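PDB 6RXD: histidine acid phosphatase from Bifidobacterium longum subsp. infantis, which probably hydrolyses inositol hexakisphosphate (phytate) and other inositol polyphosphates, releasing phosphate, and may also remove the 3-phosphate of 2,3-bisphosphoglycerate. Local coordinates for residues Ser51-Met62 with Asp289-Ile298; Ala346-Tyr355 with Val426-Gly436. One frame throughout, in Å; residues are numbered along the deposited sequence. Where two conformers were deposited one is given.

Interaction 1. Residues Ser51-Met62 with Asp289-Ile298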
# COMPACT_ATOMS: atom_id res chain seq x y z
N SER A 51 -11.11 -0.34 -9.20
CA SER A 51 -11.92 0.50 -8.32
C SER A 51 -13.31 0.73 -8.89
O SER A 51 -14.28 0.90 -8.15
CB SER A 51 -11.23 1.84 -8.07
OG SER A 51 -11.05 2.54 -9.28
N SER A 52 -13.41 0.73 -10.22
CA SER A 52 -14.69 0.91 -10.89
C SER A 52 -14.60 0.44 -12.34
O SER A 52 -13.52 0.10 -12.82
CB SER A 52 -15.11 2.38 -10.86
OG SER A 52 -14.21 3.17 -11.60
N TYR A 53 -15.75 0.39 -13.01
CA TYR A 53 -15.82 0.04 -14.42
C TYR A 53 -15.33 1.25 -15.20
O TYR A 53 -16.08 2.20 -15.46
CB TYR A 53 -17.26 -0.34 -14.78
CG TYR A 53 -17.48 -0.83 -16.20
CD1 TYR A 53 -16.70 -1.84 -16.75
CD2 TYR A 53 -18.49 -0.28 -16.99
CE1 TYR A 53 -16.91 -2.28 -18.07
CE2 TYR A 53 -18.71 -0.71 -18.28
CZ TYR A 53 -17.92 -1.71 -18.82
OH TYR A 53 -18.16 -2.12 -20.12
N LYS A 54 -14.05 1.23 -15.55
CA LYS A 54 -13.38 2.43 -16.04
C LYS A 54 -12.28 2.10 -17.04
O LYS A 54 -12.45 2.30 -18.24
CB LYS A 54 -12.83 3.25 -14.86
CG LYS A 54 -12.13 4.54 -15.28
CD LYS A 54 -11.61 5.33 -14.07
CE LYS A 54 -10.51 4.58 -13.33
NZ LYS A 54 -9.94 5.42 -12.23
N TYR A 55 -11.14 1.60 -16.54
CA TYR A 55 -10.03 1.24 -17.43
C TYR A 55 -10.47 0.12 -18.37
O TYR A 55 -10.16 0.13 -19.57
CB TYR A 55 -8.82 0.77 -16.62
CG TYR A 55 -8.17 1.86 -15.78
CD1 TYR A 55 -7.95 3.13 -16.30
CD2 TYR A 55 -7.79 1.61 -14.47
CE1 TYR A 55 -7.35 4.12 -15.53
CE2 TYR A 55 -7.20 2.59 -13.69
CZ TYR A 55 -6.98 3.84 -14.22
OH TYR A 55 -6.38 4.82 -13.45
N ASP A 56 -11.17 -0.86 -17.81
CA ASP A 56 -11.70 -1.95 -18.61
C ASP A 56 -12.85 -1.49 -19.51
O ASP A 56 -12.97 -1.96 -20.65
CB ASP A 56 -12.12 -3.14 -17.73
CG ASP A 56 -13.09 -2.76 -16.60
OD1 ASP A 56 -13.81 -3.66 -16.12
OD2 ASP A 56 -13.12 -1.60 -16.15
N ALA A 57 -13.66 -0.56 -19.02
CA ALA A 57 -14.75 -0.01 -19.82
C ALA A 57 -14.21 0.73 -21.03
O ALA A 57 -14.62 0.48 -22.17
CB ALA A 57 -15.61 0.92 -18.97
N LEU A 58 -13.29 1.66 -20.78
CA LEU A 58 -12.81 2.53 -21.85
C LEU A 58 -12.09 1.74 -22.93
O LEU A 58 -12.23 2.04 -24.12
CB LEU A 58 -11.90 3.63 -21.28
CG LEU A 58 -12.62 4.76 -20.53
CD1 LEU A 58 -11.62 5.59 -19.75
CD2 LEU A 58 -13.38 5.62 -21.52
N LEU A 59 -11.30 0.75 -22.52
CA LEU A 59 -10.58 -0.04 -23.50
C LEU A 59 -11.52 -0.92 -24.33
O LEU A 59 -11.25 -1.17 -25.50
CB LEU A 59 -9.45 -0.84 -22.86
CG LEU A 59 -8.23 -0.01 -22.44
CD1 LEU A 59 -7.28 -0.89 -21.67
CD2 LEU A 59 -7.51 0.60 -23.66
N MET A 60 -12.61 -1.38 -23.73
CA MET A 60 -13.64 -2.07 -24.52
C MET A 60 -14.36 -1.14 -25.50
O MET A 60 -14.67 -1.54 -26.61
CB MET A 60 -14.67 -2.79 -23.64
CG MET A 60 -15.58 -3.75 -24.43
SD MET A 60 -14.66 -5.15 -25.11
CE MET A 60 -14.84 -6.36 -23.81
N ARG A 61 -14.62 0.11 -25.10
CA ARG A 61 -15.20 1.05 -26.06
C ARG A 61 -14.24 1.28 -27.23
O ARG A 61 -14.66 1.35 -28.38
CB ARG A 61 -15.53 2.40 -25.38
CG ARG A 61 -16.44 2.28 -24.15
CD ARG A 61 -17.87 1.84 -24.51
NE ARG A 61 -18.00 0.38 -24.63
CZ ARG A 61 -18.10 -0.45 -23.59
NH1 ARG A 61 -18.08 0.01 -22.35
NH2 ARG A 61 -18.22 -1.76 -23.80
N MET A 62 -12.94 1.35 -26.93
CA MET A 62 -11.93 1.52 -27.97
C MET A 62 -11.92 0.28 -28.88
O MET A 62 -11.83 0.40 -30.11
CB MET A 62 -10.56 1.73 -27.33
CG MET A 62 -9.41 1.94 -28.30
SD MET A 62 -7.89 2.28 -27.38
CE MET A 62 -6.77 2.63 -28.73
N ASP A 289 -20.16 0.74 -8.01
CA ASP A 289 -18.86 0.95 -8.65
C ASP A 289 -18.75 0.23 -9.99
O ASP A 289 -17.80 0.45 -10.73
CB ASP A 289 -17.74 0.54 -7.71
CG ASP A 289 -17.56 1.53 -6.57
OD1 ASP A 289 -17.53 2.75 -6.85
OD2 ASP A 289 -17.46 1.10 -5.40
N ALA A 290 -19.74 -0.60 -10.31
CA ALA A 290 -19.76 -1.24 -11.62
C ALA A 290 -20.27 -0.28 -12.69
O ALA A 290 -20.26 -0.59 -13.88
CB ALA A 290 -20.60 -2.50 -11.59
N CYS A 291 -20.71 0.89 -12.26
CA CYS A 291 -21.13 1.95 -13.16
C CYS A 291 -20.14 3.10 -13.04
O CYS A 291 -20.06 3.74 -11.99
CB CYS A 291 -22.53 2.42 -12.77
SG CYS A 291 -23.74 1.10 -12.68
N GLY A 292 -19.40 3.36 -14.11
CA GLY A 292 -18.32 4.33 -14.06
C GLY A 292 -18.76 5.76 -14.30
O GLY A 292 -19.91 6.03 -14.65
N GLU A 293 -17.83 6.70 -14.10
CA GLU A 293 -18.11 8.11 -14.33
C GLU A 293 -17.94 8.41 -15.80
O GLU A 293 -16.94 8.03 -16.40
CB GLU A 293 -17.17 8.97 -13.50
CG GLU A 293 -17.40 8.85 -12.01
CD GLU A 293 -16.38 9.62 -11.22
OE1 GLU A 293 -15.54 10.26 -11.88
OE2 GLU A 293 -16.42 9.59 -9.98
N VAL A 294 -18.90 9.13 -16.38
CA VAL A 294 -18.92 9.33 -17.82
C VAL A 294 -17.82 10.25 -18.33
O VAL A 294 -17.49 10.22 -19.50
CB VAL A 294 -20.30 9.86 -18.32
CG1 VAL A 294 -21.41 8.92 -17.91
CG2 VAL A 294 -20.57 11.28 -17.78
N SER A 295 -17.24 11.06 -17.46
CA SER A 295 -16.23 12.02 -17.88
C SER A 295 -14.88 11.37 -18.13
O SER A 295 -14.00 11.95 -18.76
CB SER A 295 -16.07 13.14 -16.85
OG SER A 295 -17.16 14.02 -16.91
N LYS A 296 -14.70 10.16 -17.60
CA LYS A 296 -13.46 9.41 -17.81
C LYS A 296 -13.31 9.14 -19.31
O LYS A 296 -14.29 8.81 -19.99
CB LYS A 296 -13.48 8.09 -17.04
CG LYS A 296 -13.52 8.23 -15.51
CD LYS A 296 -12.33 8.99 -14.95
CE LYS A 296 -12.44 9.14 -13.43
NZ LYS A 296 -11.33 9.94 -12.85
N LYS A 297 -12.08 9.26 -19.82
CA LYS A 297 -11.89 9.25 -21.27
C LYS A 297 -10.51 8.76 -21.74
O LYS A 297 -9.54 8.76 -20.97
CB LYS A 297 -12.13 10.65 -21.83
CG LYS A 297 -11.21 11.73 -21.27
CD LYS A 297 -11.80 13.10 -21.62
CE LYS A 297 -11.39 14.18 -20.64
NZ LYS A 297 -12.17 15.42 -20.92
N ILE A 298 -10.46 8.34 -23.00
CA ILE A 298 -9.21 8.06 -23.70
C ILE A 298 -9.15 9.05 -24.86
O ILE A 298 -10.03 9.04 -25.74
CB ILE A 298 -9.16 6.61 -24.24
CG1 ILE A 298 -8.95 5.60 -23.10
CG2 ILE A 298 -8.05 6.45 -25.28
CD1 ILE A 298 -9.06 4.11 -23.55
O HOH W 1 -14.11 1.16 -5.47
O HOH W 2 -15.27 5.68 -12.47

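Interaction 2. Residues Ala346-Tyr355 with Val426-Gly436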
# COMPACT_ATOMS: atom_id res chain seq x y z
N ALA A 346 5.54 2.29 -15.07
CA ALA A 346 5.76 2.20 -13.63
C ALA A 346 6.43 3.45 -13.09
O ALA A 346 6.10 3.91 -12.00
CB ALA A 346 6.60 0.97 -13.29
N TRP A 347 7.38 3.99 -13.83
CA TRP A 347 8.02 5.23 -13.38
C TRP A 347 7.02 6.36 -13.36
O TRP A 347 6.99 7.13 -12.41
CB TRP A 347 9.20 5.60 -14.28
CG TRP A 347 9.67 7.00 -14.06
CD1 TRP A 347 10.33 7.49 -12.96
CD2 TRP A 347 9.55 8.09 -14.98
NE1 TRP A 347 10.60 8.83 -13.14
CE2 TRP A 347 10.14 9.22 -14.37
CE3 TRP A 347 8.98 8.23 -16.25
CZ2 TRP A 347 10.19 10.47 -15.00
CZ3 TRP A 347 9.03 9.47 -16.87
CH2 TRP A 347 9.63 10.57 -16.25
N ALA A 348 6.21 6.46 -14.40
CA ALA A 348 5.19 7.51 -14.45
C ALA A 348 4.26 7.43 -13.22
O ALA A 348 3.94 8.45 -12.61
CB ALA A 348 4.39 7.42 -15.75
N LEU A 349 3.84 6.22 -12.85
CA LEU A 349 2.98 6.08 -11.67
C LEU A 349 3.74 6.35 -10.36
O LEU A 349 3.23 7.04 -9.46
CB LEU A 349 2.33 4.70 -11.61
CG LEU A 349 1.29 4.42 -12.69
CD1 LEU A 349 0.51 3.14 -12.36
CD2 LEU A 349 0.35 5.60 -12.82
N ASP A 350 4.94 5.79 -10.26
CA ASP A 350 5.73 5.94 -9.05
C ASP A 350 6.05 7.40 -8.82
O ASP A 350 6.07 7.85 -7.69
CB ASP A 350 7.04 5.16 -9.15
CG ASP A 350 6.89 3.69 -8.79
OD1 ASP A 350 5.81 3.28 -8.30
OD2 ASP A 350 7.88 2.94 -8.98
N ALA A 351 6.34 8.14 -9.89
CA ALA A 351 6.69 9.55 -9.73
C ALA A 351 5.60 10.37 -9.04
O ALA A 351 5.89 11.24 -8.21
CB ALA A 351 7.03 10.16 -11.08
N GLU A 352 4.35 10.11 -9.38
CA GLU A 352 3.25 10.84 -8.78
C GLU A 352 3.17 10.54 -7.29
O GLU A 352 3.00 11.45 -6.47
CB GLU A 352 1.93 10.47 -9.45
CG GLU A 352 0.82 11.45 -9.19
CD GLU A 352 0.22 11.98 -10.47
OE1 GLU A 352 0.63 13.08 -10.92
OE2 GLU A 352 -0.67 11.30 -11.03
N ASP A 353 3.29 9.27 -6.94
CA ASP A 353 3.25 8.89 -5.52
C ASP A 353 4.45 9.45 -4.78
O ASP A 353 4.33 9.95 -3.66
CB ASP A 353 3.21 7.37 -5.38
CG ASP A 353 1.88 6.77 -5.77
OD1 ASP A 353 0.84 7.46 -5.66
OD2 ASP A 353 1.88 5.59 -6.18
N PHE A 354 5.63 9.34 -5.40
CA PHE A 354 6.85 9.83 -4.79
C PHE A 354 6.75 11.30 -4.42
O PHE A 354 7.12 11.69 -3.31
CB PHE A 354 8.05 9.60 -5.73
CG PHE A 354 9.32 10.20 -5.23
CD1 PHE A 354 10.15 9.48 -4.37
CD2 PHE A 354 9.68 11.50 -5.58
CE1 PHE A 354 11.32 10.04 -3.88
CE2 PHE A 354 10.85 12.07 -5.09
CZ PHE A 354 11.67 11.34 -4.23
N TYR A 355 6.28 12.12 -5.36
CA TYR A 355 6.22 13.56 -5.14
C TYR A 355 5.12 14.02 -4.19
O TYR A 355 5.28 15.02 -3.49
CB TYR A 355 6.07 14.31 -6.48
CG TYR A 355 7.40 14.58 -7.17
CD1 TYR A 355 8.33 15.45 -6.59
CD2 TYR A 355 7.72 13.98 -8.38
CE1 TYR A 355 9.54 15.70 -7.22
CE2 TYR A 355 8.92 14.23 -9.01
CZ TYR A 355 9.83 15.08 -8.42
OH TYR A 355 11.02 15.34 -9.04
N VAL A 426 14.26 16.06 -12.26
CA VAL A 426 13.23 15.37 -11.48
C VAL A 426 13.61 13.95 -11.08
O VAL A 426 14.61 13.41 -11.55
CB VAL A 426 11.90 15.29 -12.28
CG1 VAL A 426 11.39 16.70 -12.62
CG2 VAL A 426 12.08 14.46 -13.56
N TYR A 427 12.79 13.37 -10.21
CA TYR A 427 12.86 11.97 -9.80
C TYR A 427 12.86 11.04 -11.00
O TYR A 427 11.96 11.09 -11.84
CB TYR A 427 11.64 11.67 -8.92
CG TYR A 427 11.33 10.20 -8.77
CD1 TYR A 427 11.99 9.42 -7.83
CD2 TYR A 427 10.34 9.60 -9.54
CE1 TYR A 427 11.70 8.06 -7.68
CE2 TYR A 427 10.05 8.25 -9.42
CZ TYR A 427 10.73 7.48 -8.48
OH TYR A 427 10.41 6.14 -8.37
N THR A 428 13.87 10.17 -11.08
CA THR A 428 13.91 9.15 -12.11
C THR A 428 14.41 7.87 -11.49
O THR A 428 14.96 7.87 -10.39
CB THR A 428 14.87 9.51 -13.26
OG1 THR A 428 16.22 9.49 -12.79
CG2 THR A 428 14.55 10.88 -13.86
N TYR A 429 14.23 6.77 -12.21
CA TYR A 429 14.75 5.49 -11.75
C TYR A 429 16.28 5.47 -11.70
O TYR A 429 16.87 4.71 -10.93
CB TYR A 429 14.21 4.37 -12.63
CG TYR A 429 12.80 3.92 -12.28
CD1 TYR A 429 12.19 2.90 -13.00
CD2 TYR A 429 12.09 4.49 -11.23
CE1 TYR A 429 10.92 2.46 -12.69
CE2 TYR A 429 10.80 4.05 -10.91
CZ TYR A 429 10.23 3.03 -11.65
OH TYR A 429 8.97 2.56 -11.35
N GLY A 430 16.92 6.32 -12.51
CA GLY A 430 18.36 6.42 -12.50
C GLY A 430 18.94 7.22 -11.35
O GLY A 430 20.10 7.02 -10.98
N ASN A 431 18.15 8.13 -10.77
CA ASN A 431 18.68 8.99 -9.69
C ASN A 431 18.03 8.82 -8.32
O ASN A 431 18.25 9.62 -7.42
CB ASN A 431 18.69 10.47 -10.10
CG ASN A 431 17.29 11.10 -10.13
OD1 ASN A 431 16.33 10.55 -9.60
ND2 ASN A 431 17.19 12.27 -10.76
N ASN A 432 17.24 7.77 -8.15
CA ASN A 432 16.53 7.59 -6.90
C ASN A 432 16.18 6.12 -6.66
O ASN A 432 15.76 5.41 -7.57
CB ASN A 432 15.25 8.44 -6.90
CG ASN A 432 14.75 8.75 -5.50
OD1 ASN A 432 14.38 7.85 -4.75
ND2 ASN A 432 14.71 10.04 -5.15
N GLU A 433 16.33 5.69 -5.41
CA GLU A 433 16.09 4.30 -5.05
C GLU A 433 14.60 3.98 -4.82
O GLU A 433 14.24 2.81 -4.71
CB GLU A 433 16.85 3.96 -3.77
CG GLU A 433 16.38 4.83 -2.60
CD GLU A 433 17.04 4.49 -1.29
OE1 GLU A 433 18.09 3.80 -1.29
OE2 GLU A 433 16.51 4.93 -0.25
N TRP A 434 13.75 5.00 -4.74
CA TRP A 434 12.33 4.78 -4.42
C TRP A 434 11.60 4.00 -5.51
O TRP A 434 11.64 4.37 -6.69
CB TRP A 434 11.62 6.11 -4.21
CG TRP A 434 10.32 6.05 -3.43
CD1 TRP A 434 10.17 6.30 -2.09
CD2 TRP A 434 9.00 5.80 -3.94
NE1 TRP A 434 8.85 6.20 -1.73
CE2 TRP A 434 8.10 5.89 -2.85
CE3 TRP A 434 8.48 5.48 -5.20
CZ2 TRP A 434 6.73 5.68 -2.98
CZ3 TRP A 434 7.11 5.28 -5.33
CH2 TRP A 434 6.24 5.38 -4.23
N ARG A 435 10.93 2.93 -5.11
CA ARG A 435 10.06 2.18 -6.03
C ARG A 435 8.80 1.79 -5.29
O ARG A 435 8.87 1.32 -4.15
CB ARG A 435 10.74 0.88 -6.51
CG ARG A 435 12.04 1.05 -7.27
CD ARG A 435 11.81 1.60 -8.66
NE ARG A 435 13.08 1.60 -9.36
CZ ARG A 435 14.02 2.53 -9.21
NH1 ARG A 435 15.17 2.43 -9.86
NH2 ARG A 435 13.81 3.55 -8.40
N GLY A 436 7.65 1.95 -5.93
CA GLY A 436 6.41 1.52 -5.31
C GLY A 436 6.42 0.05 -4.94
O GLY A 436 5.90 -0.35 -3.89

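Interaction 1. Residues Ser51-Met62 with Asp289-Ile298
Asp-289 opens the contact through its backbone: its O accepts the N-H of Tyr-53 at 3.1 Å and is also approached by Ser-52 CA in a CA-H...O contact. A water links Ser-51 O to the Asp-289 carboxylate, though its bond to OD2 is weak. The next carbonyl, Ala-290 O, lies 3.1 Å from Tyr-53 CB. The ring beyond leads away: with CG anti to the backbone N (chi1 -176°) it lies over Ala-57 CB, and its OH accepts a nearly straight bond from Arg-61 NH1. Gly-292 CA then comes 3.4 Å from Tyr-53 O, a carbonyl also gripped by Asn-266. At Glu-293, N donates to a water shared with Ser-52 OG. The aliphatic chains of Lys-296 and Lys-54 cross obliquely, Lys-296 CG lying 3.8 Å from Lys-54 CD. Leu-58 sends CD2 to Lys-296 O and CD1 to Lys-297 N, both at 3.7 Å. Ile-298 finishes the interface with CD1 against Leu-58 CB (3.7 Å) and, at about a right angle, against Leu-59 CD2. Thus the N-terminal end of helix 55-69, N-capped by Lys-54, packs on the loop leading into strand 297-298 and on that strand itself, part of the short antiparallel two-stranded sheet 264-265/297-298.

Interaction 2. Residues Ala346-Tyr355 with Val426-Gly436
Residues 346-355 of helix 339-357 and the irregular segment 426-436 approach most closely at Asp-350 and Gly-436, whose CA atoms are 5.8 Å apart; Ala-351 and Tyr-427 follow. Gly-436 N, just after the N-cap residue Arg-435, donates a weak bond to Asp-350 OD2. The same oxygen receives Tyr-429 OH at 2.6 Å, from above the carboxylate plane, while Ser-11 bonds OD1, so this buried acid is held at both oxygens. Trp-347 NE1 donates to Tyr-427 O (2.9 Å) within the indole plane; Trp-347 CB sits over one face of the Tyr-429 ring, whose opposite face carries the Arg-435 guanidinium. Tyr-355 OH, at the other end, accepts from Tyr-427 N at 2.9 Å, the bond nearly straight. Between these anchors Phe-354, its chi1 of 174° carrying CG to the side away from the backbone N, lays its ring on Tyr-427 as an offset stack, planes 14° apart, and turns an edge to the face of Trp-434, Phe-354 CD1 coming 3.6 Å from Trp-434 CG. Tyr-427 OH in turn donates to Trp-434 O. Asn-432 OD1 takes Trp-434 N in an Asx turn. Trp-347, Phe-354, Tyr-427, Tyr-429 and Trp-434 thus form an aromatic cluster that fastens the loop before helix 436-439 onto the longer helix.

Along the chain the two contacts come in series: interaction 1 closes at Ile-298 before interaction 2 opens at Ala-346. Their centres are about 26 Å apart and their nearest atoms about 7 Å, without touching. Helix 301-317 joins them, beginning just after strand 297-298; it receives Tyr-55 and Ile-298 on the side of interaction 1 and Ala-346 and Leu-349 on that of interaction 2. Interaction 1 is partly buried, about 23 Å from the chain centre, whereas interaction 2 is buried, about 15 Å from it. Together they secure irregular segments to helices at two depths of a single histidine phosphatase family region, bringing together parts far apart in sequence.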